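Local coordinates for protein DNA-binding response regulator (Paenisporosarcina sp. TG-14, PDB 6JQS) that probably binds DNA through a LuxR-type helix-turn-helix and regulates transcription in a spore-forming bacterium, at residues I38-K41 / T42-H46. Sequence-based numbering, arbitrary orientation.
Sequences ISEK and TVRNH
Ser39 and Thr42 join hydroxyls across the first turn of helix 40-54, with Ser39 OG 3.1 Å from Thr42 OG1 in a hydrogen bond. Thr42 turns OG1 back toward this N-terminal end by setting it anti to its own carbonyl carbon (chi1 -56°), and a water lying 2.8 Å from that OG1 also takes the backbone N-H of Ser39. Ser39 holds the N-cap position, where a short hydroxyl side chain suits a helix start whose first N-H groups lack carbonyls from a preceding turn. Its carbonyl opens the helical ladder: Val43 N donates to Ser39 O at 3.2 Å, and Thr42 N adds a weak bond to the same oxygen.

From the next residue, Glu40 reaches one turn along to Arg44 in an i to i+4 salt bridge. Glu40 CG stands anti to the backbone N (chi1 -174°) with the chain extended beyond it; Arg44 is extended as far as NE, where the last torsion brings the guanidinium face round. Glu40 OE2 lies over that face, 2.7 Å from Arg44 NH2, with the two planes only 18° apart; the groups therefore overlap rather than meet edge-on, and Glu40 CG packs 3.4 Å from Arg44 NH1. Thr29 also hydrogen-bonds to OE2, so this oxygen ties helix 40-54 to the start of helix 29-36.

On the inner side, Ile38 sends CD1 to Val43 CG2 at 3.6 Å, the two branched side chains crossing at about a right angle. Ile38 also touches Arg15 of helix 14-24, and Val43 rests on Thr29 and Ser33 of helix 29-36, an arrangement consistent with the turn leading into the probable recognition helix of a LuxR-type helix-turn-helix.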
loop_
_atom_site.group_PDB
_atom_site.type_symbol
_atom_site.label_atom_id
_atom_site.label_comp_id
_atom_site.label_asym_id
_atom_site.label_seq_id
_atom_site.Cartn_x
_atom_site.Cartn_y
_atom_site.Cartn_z
ATOM N N ILE A 38 -12.383 5.253 -4.228
ATOM C CA ILE A 38 -12.146 4.226 -5.283
ATOM C C ILE A 38 -12.799 2.944 -4.790
ATOM O O ILE A 38 -13.126 2.882 -3.591
ATOM C CB ILE A 38 -10.640 4.045 -5.568
ATOM C CG1 ILE A 38 -9.875 3.508 -4.352
ATOM C CG2 ILE A 38 -10.025 5.326 -6.122
ATOM C CD1 ILE A 38 -8.414 3.206 -4.669
ATOM N N SER A 39 -12.893 1.908 -5.617
ATOM C CA SER A 39 -13.573 0.672 -5.166
ATOM C C SER A 39 -12.616 -0.119 -4.274
ATOM O O SER A 39 -11.387 0.012 -4.421
ATOM C CB SER A 39 -14.110 -0.157 -6.309
ATOM O OG SER A 39 -13.170 -1.120 -6.716
ATOM N N GLU A 40 -13.158 -0.945 -3.388
ATOM C CA GLU A 40 -12.302 -1.789 -2.513
ATOM C C GLU A 40 -11.568 -2.828 -3.369
ATOM O O GLU A 40 -10.451 -3.203 -3.009
ATOM C CB GLU A 40 -13.130 -2.503 -1.459
ATOM C CG GLU A 40 -12.254 -3.250 -0.483
ATOM C CD GLU A 40 -12.997 -3.823 0.700
ATOM O OE1 GLU A 40 -14.208 -3.508 0.831
ATOM O OE2 GLU A 40 -12.351 -4.561 1.491
ATOM N N LYS A 41 -12.179 -3.285 -4.465
ATOM C CA LYS A 41 -11.554 -4.261 -5.403
ATOM C C LYS A 41 -10.263 -3.681 -5.985
ATOM O O LYS A 41 -9.278 -4.481 -6.164
ATOM C CB LYS A 41 -12.539 -4.668 -6.503
ATOM C CG LYS A 41 -13.668 -5.557 -6.019
ATOM C CD LYS A 41 -14.667 -5.918 -7.099
ATOM C CE LYS A 41 -15.973 -6.404 -6.511
ATOM N NZ LYS A 41 -16.837 -7.018 -7.550
ATOM N N THR A 42 -10.270 -2.382 -6.284
ATOM C CA THR A 42 -9.132 -1.658 -6.901
ATOM C C THR A 42 -8.025 -1.525 -5.833
ATOM O O THR A 42 -6.861 -1.705 -6.190
ATOM C CB THR A 42 -9.545 -0.287 -7.420
ATOM O OG1 THR A 42 -10.624 -0.438 -8.338
ATOM C CG2 THR A 42 -8.419 0.475 -8.102
ATOM N N VAL A 43 -8.404 -1.211 -4.582
ATOM C CA VAL A 43 -7.450 -1.129 -3.429
ATOM C C VAL A 43 -6.724 -2.460 -3.299
ATOM O O VAL A 43 -5.473 -2.478 -3.335
ATOM C CB VAL A 43 -8.127 -0.750 -2.109
ATOM C CG1 VAL A 43 -7.171 -0.887 -0.921
ATOM C CG2 VAL A 43 -8.714 0.632 -2.192
ATOM N N ARG A 44 -7.473 -3.554 -3.232
ATOM C CA ARG A 44 -6.902 -4.934 -3.183
ATOM C C ARG A 44 -5.966 -5.223 -4.359
ATOM O O ARG A 44 -4.875 -5.841 -4.116
ATOM C CB ARG A 44 -8.041 -5.952 -3.110
ATOM C CG ARG A 44 -8.790 -5.948 -1.788
ATOM C CD ARG A 44 -9.491 -7.286 -1.656
ATOM N NE ARG A 44 -10.306 -7.367 -0.467
ATOM C CZ ARG A 44 -11.587 -7.013 -0.381
ATOM N NH1 ARG A 44 -12.239 -6.521 -1.428
ATOM N NH2 ARG A 44 -12.212 -7.149 0.777
ATOM N N ASN A 45 -6.358 -4.882 -5.593
ATOM C CA ASN A 45 -5.546 -5.148 -6.810
ATOM C C ASN A 45 -4.277 -4.289 -6.770
ATOM O O ASN A 45 -3.228 -4.771 -7.213
ATOM C CB ASN A 45 -6.345 -4.997 -8.102
ATOM C CG ASN A 45 -7.315 -6.154 -8.277
ATOM O OD1 ASN A 45 -6.966 -7.292 -8.003
ATOM N ND2 ASN A 45 -8.515 -5.867 -8.711
ATOM N N HIS A 46 -4.333 -3.104 -6.196
ATOM C CA HIS A 46 -3.116 -2.250 -6.082
ATOM C C HIS A 46 -2.099 -2.896 -5.127
ATOM O O HIS A 46 -0.886 -2.861 -5.394
ATOM C CB HIS A 46 -3.511 -0.861 -5.606
ATOM C CG HIS A 46 -3.855 0.087 -6.693
ATOM N ND1 HIS A 46 -5.110 0.688 -6.772
ATOM C CD2 HIS A 46 -3.140 0.535 -7.745
ATOM C CE1 HIS A 46 -5.134 1.469 -7.825
ATOM N NE2 HIS A 46 -3.967 1.356 -8.455
HETATM O O HOH W 1 -11.785 2.070 -8.461
#